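Local coordinates for protein dTDP-4-dehydrorhamnose 3-epimerase (Streptomyces niveus, PDB 2C0Z) that epimerises a dTDP-linked 4-keto-6-deoxy sugar at C3, acting together with NovU in the biosynthesis of the antibiotic novobiocin, at residues Lys81-Val86 and Ala137-Leu142; Phe91-Asp96 and Leu162-Pro167; Leu15-Val20 and Ser101-Cys106. One frame throughout, in Å; residues are numbered along the deposited sequence.

Interaction 1 of 3, residues Lys81-Val86 and Ala137-Leu142; sequences KYVTCV and ATLCYL
Strands 81-85 and 137-142 are antiparallel neighbours in one sheet of the RmlC-like cupin fold, and they carry two residues of the probable active site. Tyr82 with Leu142 and Thr84 with Cys140 are hydrogen-bonded pairs. Each pair exchanges two backbone bonds; that from Leu142 N to Tyr82 O is 2.8 Å and nearly straight at 172°. A fifth bond, Val86 N to Thr138 O, forms where the first strand turns a corner. Val83, Cys85, Leu139 and Tyr141 share one face. Val83 and Tyr141 lie side by side and point the same way. In one of the two conformers of Val83, its CG2 meets Tyr141 CD2 at 3.8 Å. Lys81, its chain bent near the end, comes obliquely to the same ring, with its CE 4.0 Å from Tyr141 CD2. Further along, Leu139 CD2 packs on Cys85 CB at 3.5 Å. Cys140, on the other face, has its CB 4.0 Å from Val86 CG1, and the second subunit packs on Val86, Cys140 and Leu142. Tyr141 is probably the proton donor and Lys81 probably binds substrate, as in related epimerases. Their polar ends are held elsewhere: Tyr141 OH bonds to Ser60 OG, and Lys81 NZ to Gln79 OE1 and Ser143 OG. Carbon contacts thus place the ring beside the lysine chain, while hydrogen bonds outside the pair of segments hold the hydroxyl and the amine.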
loop_
_atom_site.group_PDB
_atom_site.type_symbol
_atom_site.label_atom_id
_atom_site.label_comp_id
_atom_site.label_asym_id
_atom_site.label_seq_id
_atom_site.Cartn_x
_atom_site.Cartn_y
_atom_site.Cartn_z
ATOM N N LYS A 81 0.145 12.783 -2.722
ATOM C CA LYS A 81 0.472 11.377 -2.978
ATOM C C LYS A 81 1.548 10.916 -2.014
ATOM O O LYS A 81 2.460 11.665 -1.681
ATOM C CB LYS A 81 1.020 11.183 -4.408
ATOM C CG LYS A 81 0.026 11.238 -5.508
ATOM C CD LYS A 81 0.736 10.857 -6.844
ATOM C CE LYS A 81 -0.119 9.923 -7.656
ATOM N NZ LYS A 81 -1.554 10.315 -7.611
ATOM N N TYR A 82 1.462 9.653 -1.630
ATOM C CA TYR A 82 2.407 9.005 -0.728
ATOM C C TYR A 82 2.832 7.739 -1.424
ATOM O O TYR A 82 2.039 6.815 -1.587
ATOM C CB TYR A 82 1.683 8.767 0.598
ATOM C CG TYR A 82 2.518 8.428 1.810
ATOM C CD1 TYR A 82 2.938 7.136 2.025
ATOM C CD2 TYR A 82 2.870 9.397 2.740
ATOM C CE1 TYR A 82 3.693 6.799 3.146
ATOM C CE2 TYR A 82 3.604 9.083 3.855
ATOM C CZ TYR A 82 4.011 7.765 4.068
ATOM O OH TYR A 82 4.709 7.470 5.208
ATOM N N VAL A 83 4.087 7.708 -1.851
ATOM C CA VAL A 83 4.591 6.711 -2.782
ATOM C C VAL A 83 5.724 5.883 -2.204
ATOM O O VAL A 83 6.634 6.419 -1.577
ATOM C CB VAL A 83 4.938 7.303 -4.164
ATOM C CG1 VAL A 83 6.089 8.272 -4.093
ATOM C CG2 VAL A 83 5.206 6.199 -5.187
ATOM N N THR A 84 5.693 4.569 -2.478
ATOM C CA THR A 84 6.786 3.695 -2.102
ATOM C C THR A 84 7.001 2.597 -3.122
ATOM O O THR A 84 6.106 2.287 -3.910
ATOM C CB THR A 84 6.512 3.111 -0.695
ATOM O OG1 THR A 84 7.704 2.569 -0.157
ATOM C CG2 THR A 84 5.538 1.952 -0.702
ATOM N N CYS A 85 8.199 2.039 -3.161
ATOM C CA CYS A 85 8.471 0.911 -4.055
ATOM C C CYS A 85 8.489 -0.375 -3.257
ATOM O O CYS A 85 9.267 -0.526 -2.317
ATOM C CB CYS A 85 9.779 1.116 -4.789
ATOM S SG CYS A 85 10.283 -0.302 -5.801
ATOM N N VAL A 86 7.560 -1.259 -3.596
ATOM C CA VAL A 86 7.352 -2.504 -2.827
ATOM C C VAL A 86 8.091 -3.694 -3.436
ATOM O O VAL A 86 8.200 -4.751 -2.809
ATOM C CB VAL A 86 5.887 -2.832 -2.623
ATOM C CG1 VAL A 86 5.184 -1.751 -1.772
ATOM C CG2 VAL A 86 5.177 -3.053 -3.930
ATOM N N ALA A 137 9.685 -3.125 -11.728
ATOM C CA ALA A 137 9.545 -2.443 -10.419
ATOM C C ALA A 137 8.082 -2.155 -10.124
ATOM O O ALA A 137 7.335 -1.786 -11.017
ATOM C CB ALA A 137 10.317 -1.144 -10.422
ATOM N N THR A 138 7.681 -2.303 -8.862
ATOM C CA THR A 138 6.309 -2.094 -8.450
ATOM C C THR A 138 6.215 -0.956 -7.436
ATOM O O THR A 138 6.844 -1.016 -6.376
ATOM C CB THR A 138 5.792 -3.390 -7.780
ATOM O OG1 THR A 138 5.944 -4.506 -8.684
ATOM C CG2 THR A 138 4.297 -3.277 -7.467
ATOM N N LEU A 139 5.459 0.080 -7.783
ATOM C CA LEU A 139 5.195 1.209 -6.911
ATOM C C LEU A 139 3.799 1.071 -6.331
ATOM O O LEU A 139 2.886 0.595 -7.004
ATOM C CB LEU A 139 5.291 2.530 -7.670
ATOM C CG LEU A 139 6.669 2.873 -8.153
ATOM C CD1 LEU A 139 6.597 4.251 -8.781
ATOM C CD2 LEU A 139 7.640 2.836 -7.015
ATOM N N CYS A 140 3.652 1.457 -5.063
ATOM C CA CYS A 140 2.375 1.556 -4.402
ATOM C C CYS A 140 2.157 3.010 -4.014
ATOM O O CYS A 140 3.083 3.662 -3.494
ATOM C CB CYS A 140 2.361 0.659 -3.169
ATOM S SG CYS A 140 0.790 0.620 -2.309
ATOM N N TYR A 141 0.975 3.540 -4.288
ATOM C CA TYR A 141 0.679 4.953 -4.100
ATOM C C TYR A 141 -0.581 5.057 -3.267
ATOM O O TYR A 141 -1.558 4.354 -3.541
ATOM C CB TYR A 141 0.336 5.671 -5.452
ATOM C CG TYR A 141 1.193 5.448 -6.664
ATOM C CD1 TYR A 141 1.178 4.236 -7.323
ATOM C CD2 TYR A 141 1.949 6.480 -7.199
ATOM C CE1 TYR A 141 1.915 4.027 -8.479
ATOM C CE2 TYR A 141 2.697 6.289 -8.361
ATOM C CZ TYR A 141 2.677 5.057 -8.986
ATOM O OH TYR A 141 3.417 4.821 -10.138
ATOM N N LEU A 142 -0.565 5.919 -2.265
ATOM C CA LEU A 142 -1.769 6.348 -1.568
ATOM C C LEU A 142 -2.029 7.804 -1.939
ATOM O O LEU A 142 -1.108 8.639 -1.865
ATOM C CB LEU A 142 -1.609 6.200 -0.071
ATOM C CG LEU A 142 -1.010 4.878 0.426
ATOM C CD1 LEU A 142 -0.871 4.895 1.945
ATOM C CD2 LEU A 142 -1.846 3.702 -0.006
#

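Interaction 2 of 3, residues Phe91-Asp96 and Leu162-Pro167; sequences FDVVVD and LAIDWP
This is an apolar packing contact between strand 89-96 of the five-stranded cupin sheet and an irregular loop, 162-167, that runs over one face of it. From end to end, 91-95 and 162-167 run 175° apart. They meet mainly through side chains. Phe91, Val93 and Val95 project from the strand toward the loop, and Leu162, Ile164, Trp166 and Pro167 receive them. At one end Val95 and Leu162 reach toward each other tip to tip, with Val95 CG1 3.6 Å from Leu162 CD2. Val93 meets two partners with its two methyls. CG1, set anti to the backbone N (chi1 175°), points tip to tip at Ile164 CD1, 4.0 Å away. CG2 lies beside the backbone N and sits obliquely against the indole, 3.7 Å from Trp166 CZ3. Ile164 also covers the tryptophan from within the loop: its CG2 lies over the ring centre, 3.5 Å above the plane. At the other end the Phe91 side chain crosses that of Trp166 at about a right angle. Trp166 CE3 comes to the edge of the phenyl ring, 4.1 Å from Phe91 CD2. Pro167 follows obliquely, with its CD 3.6 Å from Phe91 CD2. Phe91 CE2 also lies 3.7 Å from the backbone Asp165 O. Asp165, just before Trp166, is the centre of an inverse gamma turn. Trp166 NE1 is satisfied by Pro157 O. Around the contact, Trp107 of strand 107-113 touches Phe91 and Ile164, Ile70 of strand 67-73 touches Val95, Ile164 and Trp166, and Cys131 of strand 126-132 touches Trp166 and Pro167.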
loop_
_atom_site.group_PDB
_atom_site.type_symbol
_atom_site.label_atom_id
_atom_site.label_comp_id
_atom_site.label_asym_id
_atom_site.label_seq_id
_atom_site.Cartn_x
_atom_site.Cartn_y
_atom_site.Cartn_z
ATOM N N PHE A 91 14.056 5.112 -9.681
ATOM C CA PHE A 91 14.510 6.457 -9.457
ATOM C C PHE A 91 13.253 7.318 -9.480
ATOM O O PHE A 91 12.639 7.512 -10.538
ATOM C CB PHE A 91 15.490 6.844 -10.559
ATOM C CG PHE A 91 16.103 8.214 -10.392
ATOM C CD1 PHE A 91 16.992 8.456 -9.357
ATOM C CD2 PHE A 91 15.794 9.250 -11.282
ATOM C CE1 PHE A 91 17.601 9.724 -9.207
ATOM C CE2 PHE A 91 16.421 10.503 -11.169
ATOM C CZ PHE A 91 17.305 10.735 -10.116
ATOM N N ASP A 92 12.860 7.819 -8.320
ATOM C CA ASP A 92 11.620 8.571 -8.163
ATOM C C ASP A 92 11.906 10.060 -8.186
ATOM O O ASP A 92 12.818 10.540 -7.514
ATOM C CB ASP A 92 10.981 8.202 -6.823
ATOM C CG ASP A 92 9.607 8.758 -6.693
ATOM O OD1 ASP A 92 8.693 8.102 -7.256
ATOM O OD2 ASP A 92 9.381 9.859 -6.132
ATOM N N VAL A 93 11.121 10.804 -8.938
ATOM C CA VAL A 93 11.374 12.248 -9.135
ATOM C C VAL A 93 10.160 13.069 -8.797
ATOM O O VAL A 93 9.028 12.796 -9.257
ATOM C CB VAL A 93 11.825 12.519 -10.585
ATOM C CG1 VAL A 93 11.992 14.005 -10.889
ATOM C CG2 VAL A 93 13.117 11.802 -10.848
ATOM N N VAL A 94 10.389 14.089 -7.987
ATOM C CA VAL A 94 9.381 15.106 -7.722
ATOM C C VAL A 94 9.813 16.401 -8.406
ATOM O O VAL A 94 11.014 16.727 -8.496
ATOM C CB VAL A 94 9.123 15.335 -6.216
ATOM C CG1 VAL A 94 8.475 14.108 -5.575
ATOM C CG2 VAL A 94 10.404 15.662 -5.480
ATOM N N VAL A 95 8.826 17.135 -8.895
ATOM C CA VAL A 95 9.081 18.359 -9.672
ATOM C C VAL A 95 8.189 19.445 -9.134
ATOM O O VAL A 95 6.979 19.253 -9.020
ATOM C CB VAL A 95 8.774 18.149 -11.141
ATOM C CG1 VAL A 95 9.069 19.456 -11.945
ATOM C CG2 VAL A 95 9.566 16.944 -11.660
ATOM N N ASP A 96 8.770 20.577 -8.758
ATOM C CA ASP A 96 7.951 21.684 -8.295
ATOM C C ASP A 96 7.359 22.430 -9.459
ATOM O O ASP A 96 8.071 23.158 -10.131
ATOM C CB ASP A 96 8.777 22.621 -7.429
ATOM C CG ASP A 96 7.941 23.576 -6.622
ATOM O OD1 ASP A 96 6.740 23.788 -6.941
ATOM O OD2 ASP A 96 8.432 24.154 -5.627
ATOM N N LEU A 162 13.985 21.218 -16.942
ATOM C CA LEU A 162 14.193 20.248 -15.875
ATOM C C LEU A 162 15.464 19.443 -16.113
ATOM O O LEU A 162 16.253 19.254 -15.196
ATOM C CB LEU A 162 12.967 19.317 -15.763
ATOM C CG LEU A 162 11.615 20.005 -15.546
ATOM C CD1 LEU A 162 10.497 18.986 -15.554
ATOM C CD2 LEU A 162 11.563 20.802 -14.235
ATOM N N ALA A 163 15.642 18.949 -17.340
ATOM C CA ALA A 163 16.817 18.194 -17.717
ATOM C C ALA A 163 17.117 17.074 -16.710
ATOM O O ALA A 163 18.213 16.953 -16.181
ATOM C CB ALA A 163 18.026 19.124 -17.901
ATOM N N ILE A 164 16.081 16.288 -16.421
ATOM C CA ILE A 164 16.173 15.259 -15.411
ATOM C C ILE A 164 17.173 14.177 -15.843
ATOM O O ILE A 164 17.157 13.724 -16.983
ATOM C CB ILE A 164 14.797 14.673 -15.147
ATOM C CG1 ILE A 164 13.881 15.752 -14.546
ATOM C CG2 ILE A 164 14.928 13.451 -14.208
ATOM C CD1 ILE A 164 12.369 15.478 -14.629
ATOM N N ASP A 165 18.014 13.760 -14.906
ATOM C CA ASP A 165 19.044 12.750 -15.159
ATOM C C ASP A 165 18.480 11.332 -14.960
ATOM O O ASP A 165 18.839 10.645 -14.013
ATOM C CB ASP A 165 20.244 12.978 -14.202
ATOM C CG ASP A 165 20.864 14.395 -14.312
ATOM O OD1 ASP A 165 21.293 14.794 -15.434
ATOM O OD2 ASP A 165 20.967 15.171 -13.321
ATOM N N TRP A 166 17.587 10.923 -15.853
ATOM C CA TRP A 166 17.001 9.578 -15.813
ATOM C C TRP A 166 18.094 8.542 -15.989
ATOM O O TRP A 166 18.883 8.660 -16.930
ATOM C CB TRP A 166 15.978 9.421 -16.937
ATOM C CG TRP A 166 14.824 10.363 -16.858
ATOM C CD1 TRP A 166 14.533 11.352 -17.741
ATOM C CD2 TRP A 166 13.782 10.409 -15.851
ATOM N NE1 TRP A 166 13.399 12.030 -17.353
ATOM C CE2 TRP A 166 12.905 11.466 -16.208
ATOM C CE3 TRP A 166 13.502 9.673 -14.696
ATOM C CZ2 TRP A 166 11.770 11.804 -15.444
ATOM C CZ3 TRP A 166 12.354 10.004 -13.946
ATOM C CH2 TRP A 166 11.529 11.080 -14.311
ATOM N N PRO A 167 18.140 7.541 -15.120
ATOM C CA PRO A 167 19.194 6.507 -15.186
ATOM C C PRO A 167 18.879 5.442 -16.232
ATOM O O PRO A 167 18.719 4.258 -15.904
ATOM C CB PRO A 167 19.186 5.929 -13.770
ATOM C CG PRO A 167 17.758 6.008 -13.355
ATOM C CD PRO A 167 17.257 7.326 -13.956
#

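Interaction 3 of 3, residues Leu15-Val20 and Ser101-Cys106; sequences LGIEGV and SPTYGC. With EDO (1,2-ethanediol), chain E.
Ile17 and Thr103 cross obliquely where two turn-rich loops of the cupin fold meet at the surface. Loop 15-20 makes a type II turn from Ile17 to Val20. Loop 101-106 makes a type I turn from Ser101 to Tyr104 and a type II turn from Thr103 to Cys106. Thr103 points at the other loop and offers both of its branches. Its OG1 stands between the backbone N and the carbonyl carbon (chi1 50°), where it lies 4.0 Å from Ile17 CG2. Its methyl CG2 turns instead to the backbone, 3.7 Å from Gly16 O. The isoleucine reaches past the threonine with its longer branch, bringing CD1 to 3.9 Å from Cys106 O. The direct contact is thin, and water fills in for it. One water accepts from Glu18 N and donates to Thr103 OG1 at 2.7 Å. A second lies between Glu18 OE1 and Ser101 OG, but its bond to the serine is weak and its very short approach to the glutamate makes its position doubtful. The Glu18 carboxylate also bonds Tyr195 OH. Ser101 OG accepts from Thr103 N at 3.1 Å, which makes an ST turn. Thr103 OG1 has a protein partner, Asp96, as well as the water. Gly19 adopts a positive phi that suits glycine in its turn. An ethanediol molecule, probably from the crystallisation liquor, sits against this turn beside Glu18 CG. Its O1 accepts from Gly19 N at 3.1 Å, and its O2 donates to Val20 O at 2.8 Å.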
loop_
_atom_site.group_PDB
_atom_site.type_symbol
_atom_site.label_atom_id
_atom_site.label_comp_id
_atom_site.label_asym_id
_atom_site.label_seq_id
_atom_site.Cartn_x
_atom_site.Cartn_y
_atom_site.Cartn_z
ATOM N N LEU A 15 12.484 17.131 2.039
ATOM C CA LEU A 15 13.375 17.212 0.894
ATOM C C LEU A 15 13.550 18.709 0.564
ATOM O O LEU A 15 13.145 19.588 1.325
ATOM C CB LEU A 15 12.842 16.363 -0.260
ATOM C CG LEU A 15 12.799 14.833 -0.000
ATOM C CD1 LEU A 15 12.473 14.079 -1.258
ATOM C CD2 LEU A 15 14.104 14.330 0.593
ATOM N N GLY A 16 14.174 19.007 -0.564
ATOM C CA GLY A 16 14.495 20.384 -0.892
ATOM C C GLY A 16 13.368 21.254 -1.438
ATOM O O GLY A 16 13.531 22.461 -1.606
ATOM N N ILE A 17 12.233 20.638 -1.740
ATOM C CA ILE A 17 11.039 21.280 -2.234
ATOM C C ILE A 17 10.023 21.308 -1.109
ATOM O O ILE A 17 9.698 20.258 -0.537
ATOM C CB ILE A 17 10.477 20.494 -3.408
ATOM C CG1 ILE A 17 11.455 20.554 -4.586
ATOM C CG2 ILE A 17 9.093 21.019 -3.771
ATOM C CD1 ILE A 17 11.071 19.656 -5.731
ATOM N N GLU A 18 9.545 22.490 -0.763
ATOM C CA GLU A 18 8.582 22.664 0.313
ATOM C C GLU A 18 7.334 21.860 0.014
ATOM O O GLU A 18 6.785 21.932 -1.074
ATOM C CB GLU A 18 8.216 24.139 0.464
ATOM C CG GLU A 18 7.126 24.446 1.473
ATOM C CD GLU A 18 6.645 25.890 1.405
ATOM O OE1 GLU A 18 6.912 26.617 0.414
ATOM O OE2 GLU A 18 5.989 26.308 2.374
ATOM N N GLY A 19 6.884 21.091 0.990
ATOM C CA GLY A 19 5.736 20.231 0.805
ATOM C C GLY A 19 6.063 18.802 0.430
ATOM O O GLY A 19 5.145 17.965 0.268
ATOM N N VAL A 20 7.346 18.490 0.316
ATOM C CA VAL A 20 7.806 17.146 -0.052
ATOM C C VAL A 20 8.656 16.594 1.082
ATOM O O VAL A 20 9.540 17.282 1.579
ATOM C CB VAL A 20 8.610 17.077 -1.374
ATOM C CG1 VAL A 20 9.007 15.638 -1.679
ATOM C CG2 VAL A 20 7.800 17.647 -2.505
ATOM N N SER A 101 6.829 29.548 -6.737
ATOM C CA SER A 101 7.550 28.881 -5.677
ATOM C C SER A 101 9.044 29.173 -5.825
ATOM O O SER A 101 9.567 29.189 -6.945
ATOM C CB SER A 101 7.369 27.367 -5.799
ATOM O OG SER A 101 8.280 26.725 -4.921
ATOM N N PRO A 102 9.759 29.324 -4.713
ATOM C CA PRO A 102 11.209 29.460 -4.805
ATOM C C PRO A 102 11.878 28.335 -5.584
ATOM O O PRO A 102 12.945 28.531 -6.181
ATOM C CB PRO A 102 11.669 29.443 -3.345
ATOM C CG PRO A 102 10.506 29.873 -2.562
ATOM C CD PRO A 102 9.277 29.404 -3.319
ATOM N N THR A 103 11.278 27.144 -5.549
ATOM C CA THR A 103 11.868 26.006 -6.228
ATOM C C THR A 103 11.062 25.604 -7.467
ATOM O O THR A 103 11.182 24.482 -7.935
ATOM C CB THR A 103 12.014 24.791 -5.253
ATOM O OG1 THR A 103 10.787 24.526 -4.551
ATOM C CG2 THR A 103 13.036 25.117 -4.185
ATOM N N TYR A 104 10.291 26.524 -8.039
ATOM C CA TYR A 104 9.626 26.274 -9.302
ATOM C C TYR A 104 10.662 25.803 -10.341
ATOM O O TYR A 104 11.736 26.378 -10.501
ATOM C CB TYR A 104 8.883 27.528 -9.823
ATOM C CG TYR A 104 8.396 27.337 -11.249
ATOM C CD1 TYR A 104 7.256 26.634 -11.508
ATOM C CD2 TYR A 104 9.116 27.813 -12.341
ATOM C CE1 TYR A 104 6.829 26.406 -12.796
ATOM C CE2 TYR A 104 8.702 27.583 -13.623
ATOM C CZ TYR A 104 7.553 26.902 -13.865
ATOM O OH TYR A 104 7.142 26.671 -15.173
ATOM N N GLY A 105 10.317 24.738 -11.049
ATOM C CA GLY A 105 11.157 24.174 -12.095
ATOM C C GLY A 105 12.375 23.408 -11.628
ATOM O O GLY A 105 13.269 23.084 -12.440
ATOM N N CYS A 106 12.426 23.153 -10.321
ATOM C CA CYS A 106 13.446 22.297 -9.741
ATOM C C CYS A 106 12.880 20.898 -9.580
ATOM O O CYS A 106 11.665 20.697 -9.478
ATOM C CB CYS A 106 13.876 22.795 -8.366
ATOM S SG CYS A 106 14.558 24.472 -8.408
HETATM C C1 EDO E . 8.592 21.030 4.686
HETATM O O1 EDO E . 7.861 21.890 3.838
HETATM C C2 EDO E . 8.638 19.726 3.904
HETATM O O2 EDO E . 9.287 19.870 2.662
HETATM O O HOH W 1 10.446 24.996 -1.891
HETATM O O HOH W 2 8.469 26.812 -1.466
#

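In the fold
The three contacts follow one another across the cupin fold. Interactions 1 and 2 have centres 16 Å apart and touch where Val83 CG1, in one conformer of Val83, meets Asp92 OD1 at 4.1 Å. Asp92 OD1 also bonds His128 NE2. His128 probably binds substrate, and Tyr141 and Val83 of interaction 1 pack on it, so Asp92 probably helps to position His128 as a second-shell residue. Interaction 2 meets interaction 3 at the far end of strand 91-96, their centres 13 Å apart. There Asp96 OD2 probably bonds Thr103 OG1 at 2.6 Å and Ser101 OG at 2.7 Å. Interactions 1 and 3 do not touch. Interaction 3 lies at the surface, with Ile17 about 10 Å from His128 between side chains.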